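Local coordinates for protein sulfhydryl oxidase 1 (Homo sapiens, PDB 3LLK) that uses bound FAD to oxidise thiols to disulfides, passing the electrons to molecular oxygen and forming hydrogen peroxide, at residues 12-16 with 253-257; 19-23 with 56-62; 131-135 with 246-252. One frame throughout, in Å; residues are numbered along the deposited sequence.

All three contacts are partly buried, but to different degrees. Contact 2 has four of its seven touching residues buried and none exposed; contact 1, farthest from the centre of the chain at about 15 Å, has two of nine buried. Contact 1 pairs the two chain ends as parallel strands, and the others are nested within the loop it closes. Strand 14-15 leads directly into helix 16-30, one side of contact 2; helix 239-249 of contact 3 leads into strand 255-256. Backbone hydrogen bonds dominate contact 1, an aromatic centre with a watered ionic edge contact 2, and packing beside the flavin cofactor contact 3. Pro57 meets both Ile255 and Gln132, while Asn254 bonds His249 O, making one continuous region.

Contact 1 of 3, residues 12-16 with 253-257; sequences SKIYM and SNIIL
Ile256, Asn254 and Met16 carry most of the contact between 12-16 and 253-257, a two-stranded parallel sheet in which N-terminal strand 14-15 runs beside C-terminal strand 255-256, joining the chain's ends. Ile14 N donates to Asn254 O, and Ile14 O takes a short, nearly straight bond of 2.6 Å from Ile256 N. Met16 N, at the start of helix 16-30 where amides lack an acceptor within the helix, gives its hydrogen to Ile256 O (3.0 Å).

Ile256 suits a strand by its branched beta carbon, and its side chain lies alongside that of Tyr15. Its CD1 presses on Lys13 CG at a tight 3.4 Å and meets Tyr15 CE1 at 3.5 Å. Asn254 is the polar end: chi1 of -161° sends its amide away from its own N, and ND2 reaches Ser12 O at 2.9 Å, within the carbonyl plane, and also bonds His249 O. OD1 accepts from a water that donates to Ser12 O too, and weakly from Lys13 NZ. With an alanine here, Ser12 O and His249 O would probably lose their shared donor, and the water one of its two acceptors. Elsewhere, the flexible chain of Met16 brings CE within 3.8 Å of Leu257 CD2.

Contact 2 of 3, residues 19-23 with 56-62; sequences LESAL and FPGRPLV
Leu23 lays its CD1 methyl over one face of the Phe56 ring, 3.6 Å from the centroid and 16° off the normal, a CH-pi contact at the centre of the packing between helix 16-30 and the connection from helix 39-55 to helix 60-75. Both segments belong to the FAD-dependent sulfhydryl oxidase family region, probably the degenerate half of the QSOX pseudo-dimer. Phe56 CG stands anti to the backbone N (chi1 -176°), which turns the ring toward helix 16-30. On the opposite face lies CD of its own neighbour Pro57, leaving the ring sandwiched between aliphatic groups. One turn earlier than Leu23, Leu19 brings CB to 3.7 Å from Phe56 CZ, while its side chain crosses Pro57 at about a right angle, CD1 4.1 Å from Pro57 CG. Leu66 and Leu125 also touch this apolar group.

Farther out, Val62 in the first turn of helix 60-75 sets CG1 4.1 Å from Leu23 CD1. The chain reaches that helix through an inverse gamma turn centred on Pro57 and closing at Gly58, where a beta carbon would crowd Phe56 CD1, and then Arg59, the N-cap residue.

The outer edge is polar. Glu20, its chain extended beyond CG, crosses Arg59 at about a right angle, with OE2 3.0 Å from NE. This salt bridge is one of charge alone: OE2 stands well out of the guanidinium plane, and no N-H points at it. Arg59 NE donates instead to a water at 2.9 Å, which donates to Glu20 OE1. A second water donates to Glu20 OE2 and accepts from Arg59 N. Both carboxylate oxygens are thus tied to Arg59 through water, a link that probably tolerates more movement than direct bonds would, whereas the close fit lies in the leucines against Phe56.

Contact 3 of 3, residues 131-135 with 246-252; sequences VQAAR and LKAHFSP. With FAD (flavin-adenine dinucleotide), chain D.
Val131 and Phe250 supply the apolar part of the contact between helix 118-134 and the last turn of helix 239-249 with the chain after it, in the Erv-type part of the protein that holds FAD. Val131 CG2 sits 3.8 Å from Phe250 CB, the two side chains crossing at about a right angle. At chi1 173° CG1 of Val131 lies opposite its own N, and this methyl rests 3.3 Å from Phe250 O and 3.8 Å from Lys247 CA; a compact branched residue allows this close approach to the backbone. Phe250 is the centre of an inverse gamma turn where helix 239-249 ends.

The aromatic part points elsewhere. Beyond CB the Phe250 ring leads away from Val131 to the cofactor, presenting its edge to the adenine, with CZ 3.5 Å from FAD N3A. His249 CD2 stands over the centre of one ring face, and the ring of His127 also meets Phe250.

Among the polar groups, no secure hydrogen bond joins the two segments. Lys247 stretches until NZ lies 3.6 Å from Ala134 CB, whose small size admits it, but its hydrogen bond goes to Asn186 OD1. Gln132 rests OE1 3.8 Å from Pro252 CD while NE2 bonds Tyr55 O. Ser251 OG donates back to Ala248 O at 2.8 Å and also bonds Ser253 OG. Arg135 is poorly ordered; its NE bonds Val131 O only weakly, and the close approaches of its guanidinium to 250-252 are doubtful.

The segments thus meet by packing, Val131 on Phe250 and Lys247 and the Lys247 chain on Ala134, while the polar ends of Lys247 and Gln132 bind other parts of the fold. Through Phe250, the apolar join continues directly into the wall of the adenine pocket.

Contact 1 of 3, residues 12-16 with 253-257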
loop_
_atom_site.group_PDB
_atom_site.type_symbol
_atom_site.label_atom_id
_atom_site.label_comp_id
_atom_site.label_asym_id
_atom_site.label_seq_id
_atom_site.Cartn_x
_atom_site.Cartn_y
_atom_site.Cartn_z
ATOM N N SER A 12 -0.424 -17.102 -0.333
ATOM C CA SER A 12 -0.481 -16.837 -1.768
ATOM C C SER A 12 -1.684 -15.987 -2.151
ATOM O O SER A 12 -1.839 -15.615 -3.308
ATOM C CB SER A 12 -0.538 -18.149 -2.549
ATOM O OG SER A 12 -1.819 -18.746 -2.424
ATOM N N LYS A 13 -2.537 -15.682 -1.182
ATOM C CA LYS A 13 -3.731 -14.899 -1.464
ATOM C C LYS A 13 -3.674 -13.489 -0.887
ATOM O O LYS A 13 -2.744 -13.122 -0.178
ATOM C CB LYS A 13 -4.973 -15.612 -0.911
ATOM C CG LYS A 13 -5.179 -17.036 -1.428
ATOM C CD LYS A 13 -5.347 -17.071 -2.939
ATOM C CE LYS A 13 -5.374 -18.510 -3.444
ATOM N NZ LYS A 13 -5.254 -18.608 -4.929
ATOM N N ILE A 14 -4.690 -12.710 -1.224
ATOM C CA ILE A 14 -4.836 -11.349 -0.741
ATOM C C ILE A 14 -6.205 -11.378 -0.085
ATOM O O ILE A 14 -7.150 -11.904 -0.667
ATOM C CB ILE A 14 -4.869 -10.330 -1.907
ATOM C CG1 ILE A 14 -3.593 -10.439 -2.745
ATOM C CG2 ILE A 14 -5.064 -8.925 -1.366
ATOM C CD1 ILE A 14 -2.317 -10.381 -1.953
ATOM N N TYR A 15 -6.316 -10.843 1.125
ATOM C CA TYR A 15 -7.600 -10.818 1.811
ATOM C C TYR A 15 -8.190 -9.424 1.751
ATOM O O TYR A 15 -7.535 -8.444 2.113
ATOM C CB TYR A 15 -7.432 -11.272 3.264
ATOM C CG TYR A 15 -7.116 -12.743 3.363
ATOM C CD1 TYR A 15 -8.138 -13.700 3.346
ATOM C CD2 TYR A 15 -5.795 -13.188 3.385
ATOM C CE1 TYR A 15 -7.846 -15.063 3.345
ATOM C CE2 TYR A 15 -5.495 -14.544 3.380
ATOM C CZ TYR A 15 -6.522 -15.472 3.360
ATOM O OH TYR A 15 -6.216 -16.807 3.348
ATOM N N MET A 16 -9.427 -9.329 1.281
ATOM C CA MET A 16 -10.071 -8.033 1.167
ATOM C C MET A 16 -10.089 -7.330 2.525
ATOM O O MET A 16 -10.034 -6.100 2.595
ATOM C CB MET A 16 -11.499 -8.185 0.628
ATOM C CG MET A 16 -12.145 -6.855 0.230
ATOM S SD MET A 16 -11.308 -6.011 -1.176
ATOM C CE MET A 16 -12.193 -6.703 -2.554
ATOM N N SER A 253 -8.718 -11.171 -8.948
ATOM C CA SER A 253 -9.088 -12.585 -8.879
ATOM C C SER A 253 -8.387 -13.319 -7.746
ATOM O O SER A 253 -8.868 -14.355 -7.283
ATOM C CB SER A 253 -8.796 -13.295 -10.209
ATOM O OG SER A 253 -7.409 -13.308 -10.509
ATOM N N ASN A 254 -7.261 -12.783 -7.291
ATOM C CA ASN A 254 -6.509 -13.403 -6.208
ATOM C C ASN A 254 -6.924 -12.881 -4.830
ATOM O O ASN A 254 -6.263 -13.158 -3.825
ATOM C CB ASN A 254 -5.007 -13.175 -6.420
ATOM C CG ASN A 254 -4.161 -14.145 -5.629
ATOM O OD1 ASN A 254 -4.477 -15.333 -5.569
ATOM N ND2 ASN A 254 -3.076 -13.655 -5.030
ATOM N N ILE A 255 -8.014 -12.121 -4.779
ATOM C CA ILE A 255 -8.487 -11.594 -3.503
ATOM C C ILE A 255 -9.567 -12.488 -2.920
ATOM O O ILE A 255 -10.501 -12.888 -3.621
ATOM C CB ILE A 255 -9.102 -10.180 -3.633
ATOM C CG1 ILE A 255 -8.072 -9.184 -4.162
ATOM C CG2 ILE A 255 -9.581 -9.698 -2.268
ATOM C CD1 ILE A 255 -8.651 -7.795 -4.341
ATOM N N ILE A 256 -9.443 -12.793 -1.634
ATOM C CA ILE A 256 -10.429 -13.609 -0.946
ATOM C C ILE A 256 -11.359 -12.648 -0.210
ATOM O O ILE A 256 -10.918 -11.861 0.640
ATOM C CB ILE A 256 -9.749 -14.574 0.047
ATOM C CG1 ILE A 256 -8.952 -15.623 -0.732
ATOM C CG2 ILE A 256 -10.785 -15.232 0.948
ATOM C CD1 ILE A 256 -8.167 -16.553 0.140
ATOM N N LEU A 257 -12.640 -12.709 -0.569
ATOM C CA LEU A 257 -13.687 -11.856 -0.003
ATOM C C LEU A 257 -14.131 -12.198 1.421
ATOM O O LEU A 257 -14.360 -11.244 2.195
ATOM C CB LEU A 257 -14.909 -11.861 -0.925
ATOM C CG LEU A 257 -14.674 -11.241 -2.304
ATOM C CD1 LEU A 257 -15.893 -11.446 -3.186
ATOM C CD2 LEU A 257 -14.370 -9.755 -2.139
HETATM O O HOH W 1 -2.237 -16.762 -5.709
#

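Contact 2 of 3, residues 19-23 with 56-62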
loop_
_atom_site.group_PDB
_atom_site.type_symbol
_atom_site.label_atom_id
_atom_site.label_comp_id
_atom_site.label_asym_id
_atom_site.label_seq_id
_atom_site.Cartn_x
_atom_site.Cartn_y
_atom_site.Cartn_z
ATOM N N LEU A 19 -7.060 -5.197 3.022
ATOM C CA LEU A 19 -7.114 -3.988 2.210
ATOM C C LEU A 19 -8.085 -2.942 2.765
ATOM O O LEU A 19 -7.740 -1.763 2.853
ATOM C CB LEU A 19 -7.475 -4.337 0.754
ATOM C CG LEU A 19 -6.461 -5.222 0.010
ATOM C CD1 LEU A 19 -7.045 -5.689 -1.325
ATOM C CD2 LEU A 19 -5.169 -4.440 -0.221
ATOM N N GLU A 20 -9.292 -3.363 3.132
ATOM C CA GLU A 20 -10.272 -2.426 3.678
ATOM C C GLU A 20 -9.838 -1.889 5.050
ATOM O O GLU A 20 -10.128 -0.741 5.390
ATOM C CB GLU A 20 -11.651 -3.088 3.783
ATOM C CG GLU A 20 -12.170 -3.605 2.444
ATOM C CD GLU A 20 -13.626 -4.047 2.487
ATOM O OE1 GLU A 20 -14.087 -4.530 3.546
ATOM O OE2 GLU A 20 -14.306 -3.926 1.450
ATOM N N SER A 21 -9.150 -2.714 5.831
ATOM C CA SER A 21 -8.670 -2.277 7.138
ATOM C C SER A 21 -7.597 -1.217 6.936
ATOM O O SER A 21 -7.519 -0.252 7.697
ATOM C CB SER A 21 -8.099 -3.453 7.939
ATOM O OG SER A 21 -9.129 -4.319 8.391
ATOM N N ALA A 22 -6.766 -1.401 5.908
ATOM C CA ALA A 22 -5.725 -0.431 5.599
ATOM C C ALA A 22 -6.402 0.915 5.315
ATOM O O ALA A 22 -6.025 1.942 5.884
ATOM C CB ALA A 22 -4.905 -0.895 4.377
ATOM N N LEU A 23 -7.405 0.913 4.440
ATOM C CA LEU A 23 -8.137 2.146 4.132
ATOM C C LEU A 23 -8.704 2.779 5.408
ATOM O O LEU A 23 -8.596 3.987 5.626
ATOM C CB LEU A 23 -9.299 1.866 3.171
ATOM C CG LEU A 23 -8.988 1.440 1.727
ATOM C CD1 LEU A 23 -10.295 1.351 0.947
ATOM C CD2 LEU A 23 -8.052 2.445 1.075
ATOM N N PHE A 56 -8.001 1.303 -6.399
ATOM C CA PHE A 56 -8.281 0.354 -5.331
ATOM C C PHE A 56 -9.278 -0.670 -5.871
ATOM O O PHE A 56 -10.293 -0.299 -6.455
ATOM C CB PHE A 56 -8.864 1.056 -4.106
ATOM C CG PHE A 56 -9.084 0.134 -2.941
ATOM C CD1 PHE A 56 -10.314 -0.498 -2.758
ATOM C CD2 PHE A 56 -8.058 -0.118 -2.034
ATOM C CE1 PHE A 56 -10.522 -1.373 -1.679
ATOM C CE2 PHE A 56 -8.248 -0.995 -0.943
ATOM C CZ PHE A 56 -9.482 -1.621 -0.768
ATOM N N PRO A 57 -8.999 -1.976 -5.678
ATOM C CA PRO A 57 -9.877 -3.059 -6.157
ATOM C C PRO A 57 -11.082 -3.278 -5.241
ATOM O O PRO A 57 -11.317 -4.386 -4.770
ATOM C CB PRO A 57 -8.943 -4.264 -6.163
ATOM C CG PRO A 57 -8.125 -4.027 -4.910
ATOM C CD PRO A 57 -7.824 -2.522 -4.966
ATOM N N GLY A 58 -11.854 -2.222 -5.010
ATOM C CA GLY A 58 -12.973 -2.325 -4.099
ATOM C C GLY A 58 -14.301 -2.855 -4.595
ATOM O O GLY A 58 -14.598 -2.842 -5.789
ATOM N N ARG A 59 -15.096 -3.344 -3.647
ATOM C CA ARG A 59 -16.425 -3.838 -3.952
ATOM C C ARG A 59 -17.200 -2.565 -4.274
ATOM O O ARG A 59 -16.740 -1.462 -3.959
ATOM C CB ARG A 59 -17.045 -4.529 -2.736
ATOM C CG ARG A 59 -16.227 -5.663 -2.160
ATOM C CD ARG A 59 -15.612 -5.266 -0.826
ATOM N NE ARG A 59 -16.440 -5.626 0.326
ATOM C CZ ARG A 59 -17.646 -5.129 0.587
ATOM N NH1 ARG A 59 -18.198 -4.236 -0.221
ATOM N NH2 ARG A 59 -18.303 -5.529 1.669
ATOM N N PRO A 60 -18.390 -2.699 -4.887
ATOM C CA PRO A 60 -19.220 -1.551 -5.252
ATOM C C PRO A 60 -19.435 -0.492 -4.170
ATOM O O PRO A 60 -19.264 0.695 -4.427
ATOM C CB PRO A 60 -20.527 -2.204 -5.713
ATOM C CG PRO A 60 -20.563 -3.483 -4.919
ATOM C CD PRO A 60 -19.143 -3.956 -5.052
ATOM N N LEU A 61 -19.815 -0.902 -2.966
ATOM C CA LEU A 61 -20.029 0.074 -1.901
ATOM C C LEU A 61 -18.749 0.838 -1.555
ATOM O O LEU A 61 -18.783 2.046 -1.322
ATOM C CB LEU A 61 -20.561 -0.611 -0.639
ATOM C CG LEU A 61 -22.072 -0.787 -0.496
ATOM C CD1 LEU A 61 -22.371 -1.569 0.777
ATOM C CD2 LEU A 61 -22.742 0.581 -0.462
ATOM N N VAL A 62 -17.626 0.125 -1.518
ATOM C CA VAL A 62 -16.342 0.739 -1.187
ATOM C C VAL A 62 -15.859 1.665 -2.302
ATOM O O VAL A 62 -15.355 2.756 -2.037
ATOM C CB VAL A 62 -15.268 -0.342 -0.886
ATOM C CG1 VAL A 62 -13.887 0.300 -0.723
ATOM C CG2 VAL A 62 -15.634 -1.081 0.391
HETATM O O HOH W 2 -13.147 -3.518 -1.159
HETATM O O HOH W 3 -15.256 -6.811 2.648
#

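Contact 3 of 3, residues 131-135 with 246-252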
loop_
_atom_site.group_PDB
_atom_site.type_symbol
_atom_site.label_atom_id
_atom_site.label_comp_id
_atom_site.label_asym_id
_atom_site.label_seq_id
_atom_site.Cartn_x
_atom_site.Cartn_y
_atom_site.Cartn_z
ATOM N N VAL A 131 0.251 -2.439 -9.411
ATOM C CA VAL A 131 -0.137 -3.453 -10.367
ATOM C C VAL A 131 -1.414 -3.076 -11.103
ATOM O O VAL A 131 -1.503 -3.254 -12.312
ATOM C CB VAL A 131 -0.294 -4.836 -9.705
ATOM C CG1 VAL A 131 -0.879 -5.832 -10.711
ATOM C CG2 VAL A 131 1.082 -5.326 -9.228
ATOM N N GLN A 132 -2.400 -2.556 -10.383
ATOM C CA GLN A 132 -3.641 -2.139 -11.019
ATOM C C GLN A 132 -3.322 -1.120 -12.118
ATOM O O GLN A 132 -3.901 -1.160 -13.201
ATOM C CB GLN A 132 -4.574 -1.489 -10.003
ATOM C CG GLN A 132 -5.207 -2.440 -9.008
ATOM C CD GLN A 132 -6.444 -3.124 -9.564
ATOM O OE1 GLN A 132 -6.348 -4.094 -10.308
ATOM N NE2 GLN A 132 -7.611 -2.610 -9.208
ATOM N N ALA A 133 -2.393 -0.212 -11.826
ATOM C CA ALA A 133 -2.004 0.831 -12.778
ATOM C C ALA A 133 -1.250 0.282 -13.982
ATOM O O ALA A 133 -1.203 0.927 -15.033
ATOM C CB ALA A 133 -1.136 1.885 -12.079
ATOM N N ALA A 134 -0.654 -0.896 -13.818
ATOM C CA ALA A 134 0.116 -1.516 -14.885
ATOM C C ALA A 134 -0.741 -2.425 -15.757
ATOM O O ALA A 134 -0.328 -2.817 -16.846
ATOM C CB ALA A 134 1.288 -2.298 -14.302
ATOM N N ARG A 135 -1.922 -2.781 -15.268
ATOM C CA ARG A 135 -2.829 -3.618 -16.040
ATOM C C ARG A 135 -3.707 -2.636 -16.780
ATOM O O ARG A 135 -4.931 -2.744 -16.777
ATOM C CB ARG A 135 -3.676 -4.502 -15.124
ATOM C CG ARG A 135 -3.120 -5.914 -14.951
ATOM C CD ARG A 135 -3.825 -6.657 -13.828
ATOM N NE ARG A 135 -3.644 -5.975 -12.551
ATOM C CZ ARG A 135 -4.195 -6.370 -11.410
ATOM N NH1 ARG A 135 -4.964 -7.447 -11.393
ATOM N NH2 ARG A 135 -3.978 -5.689 -10.292
ATOM N N LEU A 246 3.932 -11.011 -10.139
ATOM C CA LEU A 246 3.385 -9.854 -9.426
ATOM C C LEU A 246 1.995 -9.480 -9.970
ATOM O O LEU A 246 1.052 -9.254 -9.205
ATOM C CB LEU A 246 4.361 -8.674 -9.524
ATOM C CG LEU A 246 5.691 -8.831 -8.768
ATOM C CD1 LEU A 246 6.663 -7.767 -9.226
ATOM C CD2 LEU A 246 5.469 -8.721 -7.255
ATOM N N LYS A 247 1.861 -9.442 -11.292
ATOM C CA LYS A 247 0.582 -9.103 -11.913
ATOM C C LYS A 247 -0.495 -10.126 -11.558
ATOM O O LYS A 247 -1.669 -9.782 -11.416
ATOM C CB LYS A 247 0.739 -8.996 -13.429
ATOM C CG LYS A 247 1.523 -7.763 -13.886
ATOM C CD LYS A 247 1.750 -7.782 -15.404
ATOM C CE LYS A 247 2.561 -6.589 -15.896
ATOM N NZ LYS A 247 1.711 -5.396 -16.153
ATOM N N ALA A 248 -0.091 -11.382 -11.398
ATOM C CA ALA A 248 -1.024 -12.443 -11.034
ATOM C C ALA A 248 -1.369 -12.387 -9.547
ATOM O O ALA A 248 -2.528 -12.535 -9.163
ATOM C CB ALA A 248 -0.419 -13.810 -11.368
ATOM N N HIS A 249 -0.355 -12.176 -8.711
ATOM C CA HIS A 249 -0.546 -12.140 -7.263
ATOM C C HIS A 249 -1.406 -10.965 -6.792
ATOM O O HIS A 249 -2.376 -11.142 -6.043
ATOM C CB HIS A 249 0.818 -12.103 -6.567
ATOM C CG HIS A 249 0.729 -12.176 -5.077
ATOM N ND1 HIS A 249 0.609 -13.368 -4.395
ATOM C CD2 HIS A 249 0.690 -11.200 -4.138
ATOM C CE1 HIS A 249 0.501 -13.122 -3.101
ATOM N NE2 HIS A 249 0.547 -11.816 -2.918
ATOM N N PHE A 250 -1.053 -9.764 -7.228
ATOM C CA PHE A 250 -1.812 -8.577 -6.844
ATOM C C PHE A 250 -2.909 -8.265 -7.860
ATOM O O PHE A 250 -2.905 -7.206 -8.486
ATOM C CB PHE A 250 -0.863 -7.382 -6.708
ATOM C CG PHE A 250 0.158 -7.547 -5.618
ATOM C CD1 PHE A 250 -0.217 -7.478 -4.279
ATOM C CD2 PHE A 250 1.494 -7.762 -5.927
ATOM C CE1 PHE A 250 0.731 -7.617 -3.259
ATOM C CE2 PHE A 250 2.454 -7.901 -4.914
ATOM C CZ PHE A 250 2.063 -7.828 -3.574
ATOM N N SER A 251 -3.846 -9.197 -8.018
ATOM C CA SER A 251 -4.953 -9.033 -8.961
ATOM C C SER A 251 -6.286 -9.303 -8.265
ATOM O O SER A 251 -6.354 -10.068 -7.301
ATOM C CB SER A 251 -4.797 -9.996 -10.146
ATOM O OG SER A 251 -5.013 -11.334 -9.733
ATOM N N PRO A 252 -7.367 -8.681 -8.756
ATOM C CA PRO A 252 -8.695 -8.861 -8.168
ATOM C C PRO A 252 -9.115 -10.320 -8.007
ATOM O O PRO A 252 -9.779 -10.670 -7.033
ATOM C CB PRO A 252 -9.603 -8.089 -9.123
ATOM C CG PRO A 252 -8.705 -6.981 -9.606
ATOM C CD PRO A 252 -7.406 -7.705 -9.864
HETATM P PA FAD D . 5.604 -6.921 5.166
HETATM O O1A FAD D . 4.712 -5.906 5.793
HETATM O O2A FAD D . 7.023 -6.649 4.812
HETATM O O5B FAD D . 4.933 -7.525 3.884
HETATM C C5B FAD D . 3.532 -7.538 3.601
HETATM C C4B FAD D . 3.388 -8.784 2.766
HETATM O O4B FAD D . 3.604 -8.345 1.397
HETATM C C3B FAD D . 4.004 -10.178 3.014
HETATM O O3B FAD D . 3.338 -10.996 3.974
HETATM C C2B FAD D . 4.069 -10.672 1.640
HETATM O O2B FAD D . 2.933 -11.342 1.188
HETATM C C1B FAD D . 4.273 -9.434 0.753
HETATM N N9A FAD D . 5.596 -9.031 0.392
HETATM C C8A FAD D . 6.861 -9.199 1.016
HETATM N N7A FAD D . 7.882 -8.730 0.379
HETATM C C5A FAD D . 7.292 -8.214 -0.767
HETATM C C6A FAD D . 7.888 -7.603 -1.887
HETATM N N6A FAD D . 9.211 -7.443 -2.024
HETATM N N1A FAD D . 7.102 -7.181 -2.942
HETATM C C2A FAD D . 5.757 -7.389 -2.994
HETATM N N3A FAD D . 5.155 -7.999 -1.884
HETATM C C4A FAD D . 5.984 -8.393 -0.787
HETATM N N1 FAD D . 9.942 -1.261 9.746
HETATM C C2 FAD D . 11.092 -1.125 10.495
HETATM O O2 FAD D . 11.139 -1.756 11.563
HETATM N N3 FAD D . 12.005 -0.295 9.858
HETATM C C4 FAD D . 11.872 0.371 8.615
HETATM O O4 FAD D . 12.800 1.140 8.197
HETATM C C4X FAD D . 10.681 0.172 7.946
HETATM N N5 FAD D . 10.401 0.882 6.733
HETATM C C5X FAD D . 9.158 0.821 6.049
HETATM C C6 FAD D . 8.968 1.657 4.933
HETATM C C7 FAD D . 7.728 1.572 4.238
HETATM C C7M FAD D . 7.593 2.510 3.038
HETATM C C8 FAD D . 6.704 0.668 4.651
HETATM C C8M FAD D . 5.346 0.405 4.032
HETATM C C9 FAD D . 6.917 -0.118 5.783
HETATM C C9A FAD D . 8.096 -0.073 6.572
HETATM N N10 FAD D . 8.547 -0.814 7.780
HETATM C C10 FAD D . 9.686 -0.674 8.529
HETATM C "C1'" FAD D . 7.718 -1.913 8.162
HETATM C "C2'" FAD D . 8.010 -3.266 7.589
HETATM O "O2'" FAD D . 8.419 -3.156 6.203
HETATM C "C3'" FAD D . 6.937 -4.309 7.655
HETATM O "O3'" FAD D . 5.742 -3.814 7.065
HETATM C "C4'" FAD D . 6.627 -5.004 8.970
HETATM O "O4'" FAD D . 7.855 -5.311 9.695
HETATM C "C5'" FAD D . 5.728 -6.164 8.947
HETATM O "O5'" FAD D . 6.400 -7.192 8.215
HETATM P P FAD D . 5.718 -8.455 7.622
HETATM O O1P FAD D . 6.707 -9.506 7.863
HETATM O O2P FAD D . 4.367 -8.710 8.189
HETATM O O3P FAD D . 5.533 -8.257 6.035
#